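Long-range contact in teichoic acid biosynthesis protein F (Staphylococcus epidermidis, PDB 3L7I), which is a teichoic acid biosynthesis protein whose modelled part has the two Rossmann-like domains of the GT-B fold: residues R518-L532 with I601-I615. Residues are numbered along the deposited sequence; the frame is centred on the assembly and turned at random.
Sequences RANDQEYLDEIRTHL and IDVSNYNDVSELFLI
Helix 522-531 crosses the short helix 609-614 nearly at right angles, their axes 9.9 Å apart and at 106°, and its C-terminal end packs against the loop that follows strand 600-602. Where the helices meet, Glu611 joins two tyrosines: OE2 accepts from Tyr524 OH at 2.7 Å, on the anti side of the carboxylate, and OE1 accepts from Tyr606 OH at 2.7 Å, nearly along its C-O bond. An extended glutamate suits this place because its two oxygens can serve one phenol each, and both bonds together should fix the rotation of the carboxylate, whose plane stands 79° from the Tyr524 ring. That ring is sandwiched, with Ile528 CD1 3.8 Å above the centre of one face and the guanidinium of Arg518 over the rim of the other; Arg518 lies there while NH1 pairs with OD1 of Asp521, the N-cap residue of helix 522-531. Both helices belong to the C-terminal Rossmann-like domain of the GT-B fold, where they pack beside a parallel sheet with strand 600-602 at its edge. Beyond the carboxylate the packing is mostly apolar. Leu614 lays CD2 on Ala519, small enough to let it approach the backbone CA, and CD1 on Tyr524 CE2. Beta-branched Ile615 serves two neighbours: CG2 meets Ile528 and Arg529 CG, while CG1, between the backbone N and carbonyl carbon (chi1 70°), carries CD1 to within 3.6 Å of Leu532 CD1. Forked Leu532 gives that methyl also to Leu612 and rests CD2 against both Val603 CG2 and the Tyr606 ring, which meets His531 rim to rim, neither over the other's face.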
loop_
_atom_site.group_PDB
_atom_site.type_symbol
_atom_site.label_atom_id
_atom_site.label_comp_id
_atom_site.label_asym_id
_atom_site.label_seq_id
_atom_site.Cartn_x
_atom_site.Cartn_y
_atom_site.Cartn_z
ATOM N N ARG A 518 56.956 -21.546 15.304
ATOM C CA ARG A 518 57.856 -20.717 14.512
ATOM C C ARG A 518 58.822 -19.865 15.312
ATOM O O ARG A 518 59.619 -19.128 14.725
ATOM C CB ARG A 518 57.047 -19.774 13.633
ATOM C CG ARG A 518 56.257 -20.436 12.522
ATOM C CD ARG A 518 57.064 -20.459 11.254
ATOM N NE ARG A 518 56.299 -19.960 10.120
ATOM C CZ ARG A 518 56.830 -19.697 8.929
ATOM N NH1 ARG A 518 58.133 -19.878 8.721
ATOM N NH2 ARG A 518 56.058 -19.243 7.945
ATOM N N ALA A 519 58.751 -19.930 16.638
ATOM C CA ALA A 519 59.583 -19.053 17.457
ATOM C C ALA A 519 61.086 -19.261 17.202
ATOM O O ALA A 519 61.913 -18.400 17.536
ATOM C CB ALA A 519 59.253 -19.205 18.920
ATOM N N ASN A 520 61.441 -20.390 16.588
ATOM C CA ASN A 520 62.855 -20.677 16.327
ATOM C C ASN A 520 63.237 -20.715 14.848
ATOM O O ASN A 520 64.365 -21.053 14.497
ATOM C CB ASN A 520 63.291 -21.950 17.051
ATOM C CG ASN A 520 63.291 -21.782 18.561
ATOM O OD1 ASN A 520 64.350 -21.668 19.180
ATOM N ND2 ASN A 520 62.101 -21.737 19.158
ATOM N N ASP A 521 62.284 -20.346 13.997
ATOM C CA ASP A 521 62.509 -20.211 12.565
ATOM C C ASP A 521 63.211 -18.875 12.312
ATOM O O ASP A 521 62.569 -17.827 12.203
ATOM C CB ASP A 521 61.160 -20.264 11.838
ATOM C CG ASP A 521 61.291 -20.597 10.362
ATOM O OD1 ASP A 521 60.453 -21.385 9.867
ATOM O OD2 ASP A 521 62.218 -20.071 9.702
ATOM N N GLN A 522 64.536 -18.907 12.233
ATOM C CA GLN A 522 65.301 -17.674 12.152
ATOM C C GLN A 522 65.139 -16.932 10.830
ATOM O O GLN A 522 65.273 -15.717 10.788
ATOM C CB GLN A 522 66.763 -17.935 12.470
ATOM C CG GLN A 522 67.060 -17.809 13.941
ATOM C CD GLN A 522 67.529 -16.408 14.311
ATOM O OE1 GLN A 522 68.328 -15.805 13.582
ATOM N NE2 GLN A 522 67.058 -15.889 15.455
ATOM N N GLU A 523 64.830 -17.648 9.760
ATOM C CA GLU A 523 64.621 -16.999 8.471
ATOM C C GLU A 523 63.335 -16.182 8.509
ATOM O O GLU A 523 63.281 -15.054 8.024
ATOM C CB GLU A 523 64.562 -18.038 7.352
ATOM C CG GLU A 523 64.764 -17.481 5.947
ATOM C CD GLU A 523 64.841 -18.581 4.889
ATOM O OE1 GLU A 523 65.406 -18.325 3.802
ATOM O OE2 GLU A 523 64.345 -19.704 5.144
ATOM N N TYR A 524 62.300 -16.764 9.101
ATOM C CA TYR A 524 61.019 -16.096 9.267
ATOM C C TYR A 524 61.169 -14.875 10.170
ATOM O O TYR A 524 60.603 -13.815 9.897
ATOM C CB TYR A 524 60.014 -17.090 9.853
ATOM C CG TYR A 524 58.617 -16.573 10.094
ATOM C CD1 TYR A 524 57.931 -15.859 9.117
ATOM C CD2 TYR A 524 57.964 -16.841 11.293
ATOM C CE1 TYR A 524 56.642 -15.396 9.343
ATOM C CE2 TYR A 524 56.679 -16.394 11.524
ATOM C CZ TYR A 524 56.023 -15.671 10.547
ATOM O OH TYR A 524 54.742 -15.229 10.784
ATOM N N LEU A 525 61.940 -15.022 11.243
ATOM C CA LEU A 525 62.145 -13.906 12.163
ATOM C C LEU A 525 62.867 -12.776 11.431
ATOM O O LEU A 525 62.627 -11.595 11.700
ATOM C CB LEU A 525 62.903 -14.344 13.425
ATOM C CG LEU A 525 62.172 -15.395 14.264
ATOM C CD1 LEU A 525 62.910 -15.713 15.541
ATOM C CD2 LEU A 525 60.766 -14.926 14.572
ATOM N N ASP A 526 63.725 -13.148 10.482
ATOM C CA ASP A 526 64.491 -12.173 9.721
ATOM C C ASP A 526 63.633 -11.363 8.768
ATOM O O ASP A 526 63.828 -10.158 8.643
ATOM C CB ASP A 526 65.636 -12.845 8.968
ATOM C CG ASP A 526 66.829 -13.105 9.861
ATOM O OD1 ASP A 526 67.944 -13.389 9.339
ATOM O OD2 ASP A 526 66.632 -13.000 11.099
ATOM N N GLU A 527 62.693 -12.017 8.090
ATOM C CA GLU A 527 61.759 -11.294 7.227
ATOM C C GLU A 527 61.104 -10.183 8.037
ATOM O O GLU A 527 61.212 -8.996 7.714
ATOM C CB GLU A 527 60.654 -12.211 6.709
ATOM C CG GLU A 527 61.031 -13.151 5.583
ATOM C CD GLU A 527 59.877 -14.087 5.202
ATOM O OE1 GLU A 527 58.701 -13.745 5.511
ATOM O OE2 GLU A 527 60.148 -15.162 4.597
ATOM N N ILE A 528 60.414 -10.601 9.095
ATOM C CA ILE A 528 59.678 -9.710 9.973
ATOM C C ILE A 528 60.570 -8.570 10.423
ATOM O O ILE A 528 60.150 -7.405 10.439
ATOM C CB ILE A 528 59.184 -10.474 11.194
ATOM C CG1 ILE A 528 58.379 -11.694 10.746
ATOM C CG2 ILE A 528 58.385 -9.566 12.095
ATOM C CD1 ILE A 528 57.934 -12.603 11.888
ATOM N N ARG A 529 61.809 -8.902 10.767
ATOM C CA ARG A 529 62.711 -7.901 11.303
ATOM C C ARG A 529 63.150 -6.905 10.246
ATOM O O ARG A 529 63.114 -5.702 10.483
ATOM C CB ARG A 529 63.924 -8.538 11.977
ATOM C CG ARG A 529 63.631 -9.127 13.332
ATOM C CD ARG A 529 64.868 -9.740 13.923
ATOM N NE ARG A 529 65.931 -8.749 14.085
ATOM C CZ ARG A 529 66.146 -8.066 15.212
ATOM N NH1 ARG A 529 65.366 -8.264 16.281
ATOM N NH2 ARG A 529 67.143 -7.191 15.273
ATOM N N THR A 530 63.564 -7.391 9.078
ATOM C CA THR A 530 64.064 -6.471 8.056
ATOM C C THR A 530 62.921 -5.719 7.383
ATOM O O THR A 530 63.129 -4.631 6.835
ATOM C CB THR A 530 65.011 -7.139 7.017
ATOM O OG1 THR A 530 64.294 -8.117 6.269
ATOM C CG2 THR A 530 66.205 -7.792 7.713
ATOM N N HIS A 531 61.716 -6.284 7.448
ATOM C CA HIS A 531 60.541 -5.586 6.960
ATOM C C HIS A 531 60.294 -4.319 7.782
ATOM O O HIS A 531 60.005 -3.266 7.218
ATOM C CB HIS A 531 59.320 -6.496 6.982
ATOM C CG HIS A 531 58.065 -5.831 6.501
ATOM N ND1 HIS A 531 57.865 -5.487 5.180
ATOM C CD2 HIS A 531 56.950 -5.443 7.168
ATOM C CE1 HIS A 531 56.679 -4.916 5.054
ATOM N NE2 HIS A 531 56.104 -4.878 6.243
ATOM N N LEU A 532 60.428 -4.419 9.106
ATOM C CA LEU A 532 60.346 -3.245 9.986
ATOM C C LEU A 532 61.604 -2.340 10.003
ATOM O O LEU A 532 61.626 -1.321 10.702
ATOM C CB LEU A 532 60.002 -3.668 11.413
ATOM C CG LEU A 532 58.642 -4.345 11.607
ATOM C CD1 LEU A 532 58.600 -5.165 12.891
ATOM C CD2 LEU A 532 57.496 -3.344 11.567
ATOM N N ILE A 601 59.937 2.743 17.055
ATOM C CA ILE A 601 59.284 2.570 15.762
ATOM C C ILE A 601 57.789 2.438 15.981
ATOM O O ILE A 601 57.360 1.674 16.848
ATOM C CB ILE A 601 59.722 1.248 15.091
ATOM C CG1 ILE A 601 61.153 0.852 15.500
ATOM C CG2 ILE A 601 59.501 1.307 13.600
ATOM C CD1 ILE A 601 62.208 1.883 15.201
ATOM N N ASP A 602 56.986 3.147 15.200
ATOM C CA ASP A 602 55.542 3.018 15.346
ATOM C C ASP A 602 55.078 1.815 14.575
ATOM O O ASP A 602 55.339 1.692 13.377
ATOM C CB ASP A 602 54.811 4.252 14.847
ATOM C CG ASP A 602 53.344 4.210 15.177
ATOM O OD1 ASP A 602 52.849 3.102 15.433
ATOM O OD2 ASP A 602 52.686 5.272 15.195
ATOM N N VAL A 603 54.387 0.917 15.256
ATOM C CA VAL A 603 54.071 -0.356 14.655
ATOM C C VAL A 603 52.570 -0.648 14.767
ATOM O O VAL A 603 52.135 -1.803 14.726
ATOM C CB VAL A 603 54.930 -1.438 15.312
ATOM C CG1 VAL A 603 54.369 -1.834 16.668
ATOM C CG2 VAL A 603 55.076 -2.630 14.411
ATOM N N SER A 604 51.785 0.430 14.869
ATOM C CA SER A 604 50.357 0.367 15.197
ATOM C C SER A 604 49.516 -0.116 14.037
ATOM O O SER A 604 48.422 -0.633 14.234
ATOM C CB SER A 604 49.843 1.744 15.603
ATOM O OG SER A 604 50.618 2.297 16.645
ATOM N N ASN A 605 50.024 0.064 12.827
ATOM C CA ASN A 605 49.318 -0.394 11.644
ATOM C C ASN A 605 49.719 -1.772 11.139
ATOM O O ASN A 605 49.121 -2.277 10.196
ATOM C CB ASN A 605 49.460 0.626 10.524
ATOM C CG ASN A 605 48.765 1.920 10.850
ATOM O OD1 ASN A 605 47.626 1.922 11.352
ATOM N ND2 ASN A 605 49.444 3.039 10.581
ATOM N N TYR A 606 50.718 -2.385 11.758
ATOM C CA TYR A 606 51.258 -3.641 11.248
ATOM C C TYR A 606 50.158 -4.707 11.154
ATOM O O TYR A 606 49.405 -4.888 12.096
ATOM C CB TYR A 606 52.412 -4.095 12.142
ATOM C CG TYR A 606 53.230 -5.225 11.580
ATOM C CD1 TYR A 606 53.056 -6.531 12.029
ATOM C CD2 TYR A 606 54.182 -4.986 10.598
ATOM C CE1 TYR A 606 53.807 -7.571 11.507
ATOM C CE2 TYR A 606 54.933 -6.016 10.063
ATOM C CZ TYR A 606 54.745 -7.306 10.519
ATOM O OH TYR A 606 55.500 -8.321 9.977
ATOM N N ASN A 607 50.041 -5.390 10.017
ATOM C CA ASN A 607 48.919 -6.317 9.793
ATOM C C ASN A 607 48.790 -7.371 10.883
ATOM O O ASN A 607 47.694 -7.704 11.320
ATOM C CB ASN A 607 49.064 -7.038 8.450
ATOM C CG ASN A 607 49.558 -6.120 7.334
ATOM O OD1 ASN A 607 49.606 -4.894 7.494
ATOM N ND2 ASN A 607 49.925 -6.714 6.190
ATOM N N ASP A 608 49.928 -7.882 11.334
ATOM C CA ASP A 608 49.956 -9.121 12.105
ATOM C C ASP A 608 50.674 -9.049 13.482
ATOM O O ASP A 608 51.893 -8.878 13.592
ATOM C CB ASP A 608 50.529 -10.236 11.222
ATOM C CG ASP A 608 50.264 -11.605 11.776
ATOM O OD1 ASP A 608 49.688 -12.435 11.038
ATOM O OD2 ASP A 608 50.625 -11.841 12.956
ATOM N N VAL A 609 49.899 -9.216 14.537
ATOM C CA VAL A 609 50.405 -8.926 15.852
ATOM C C VAL A 609 51.230 -10.083 16.424
ATOM O O VAL A 609 52.083 -9.876 17.313
ATOM C CB VAL A 609 49.252 -8.540 16.798
ATOM C CG1 VAL A 609 48.564 -9.779 17.316
ATOM C CG2 VAL A 609 49.783 -7.728 17.951
ATOM N N SER A 610 50.991 -11.293 15.926
ATOM C CA SER A 610 51.697 -12.465 16.450
ATOM C C SER A 610 53.144 -12.430 15.994
ATOM O O SER A 610 54.053 -12.850 16.707
ATOM C CB SER A 610 51.046 -13.748 15.959
ATOM O OG SER A 610 49.735 -13.477 15.516
ATOM N N GLU A 611 53.340 -11.924 14.786
ATOM C CA GLU A 611 54.676 -11.702 14.276
ATOM C C GLU A 611 55.404 -10.679 15.138
ATOM O O GLU A 611 56.583 -10.848 15.434
ATOM C CB GLU A 611 54.635 -11.269 12.807
ATOM C CG GLU A 611 54.076 -12.347 11.892
ATOM C CD GLU A 611 54.145 -11.985 10.436
ATOM O OE1 GLU A 611 54.380 -10.798 10.131
ATOM O OE2 GLU A 611 53.958 -12.888 9.591
ATOM N N LEU A 612 54.714 -9.632 15.568
ATOM C CA LEU A 612 55.366 -8.673 16.443
ATOM C C LEU A 612 55.801 -9.343 17.768
ATOM O O LEU A 612 56.885 -9.054 18.300
ATOM C CB LEU A 612 54.504 -7.431 16.662
ATOM C CG LEU A 612 54.344 -6.541 15.423
ATOM C CD1 LEU A 612 53.400 -5.354 15.672
ATOM C CD2 LEU A 612 55.698 -6.067 14.950
ATOM N N PHE A 613 54.994 -10.265 18.293
ATOM C CA PHE A 613 55.420 -10.964 19.508
ATOM C C PHE A 613 56.678 -11.769 19.243
ATOM O O PHE A 613 57.636 -11.702 20.013
ATOM C CB PHE A 613 54.334 -11.892 20.074
ATOM C CG PHE A 613 53.109 -11.180 20.543
ATOM C CD1 PHE A 613 53.204 -9.945 21.160
ATOM C CD2 PHE A 613 51.867 -11.747 20.378
ATOM C CE1 PHE A 613 52.077 -9.283 21.581
ATOM C CE2 PHE A 613 50.740 -11.091 20.806
ATOM C CZ PHE A 613 50.844 -9.858 21.410
ATOM N N LEU A 614 56.658 -12.544 18.158
ATOM C CA LEU A 614 57.755 -13.456 17.829
ATOM C C LEU A 614 59.109 -12.763 17.896
ATOM O O LEU A 614 60.068 -13.308 18.418
ATOM C CB LEU A 614 57.566 -14.055 16.441
ATOM C CG LEU A 614 56.682 -15.293 16.353
ATOM C CD1 LEU A 614 56.908 -15.981 15.025
ATOM C CD2 LEU A 614 56.979 -16.254 17.495
ATOM N N ILE A 615 59.188 -11.545 17.379
ATOM C CA ILE A 615 60.456 -10.844 17.411
ATOM C C ILE A 615 60.671 -9.994 18.678
ATOM O O ILE A 615 61.624 -9.225 18.738
ATOM C CB ILE A 615 60.667 -9.982 16.141
ATOM C CG1 ILE A 615 59.710 -8.790 16.146
ATOM C CG2 ILE A 615 60.563 -10.837 14.872
ATOM C CD1 ILE A 615 59.975 -7.771 15.038
#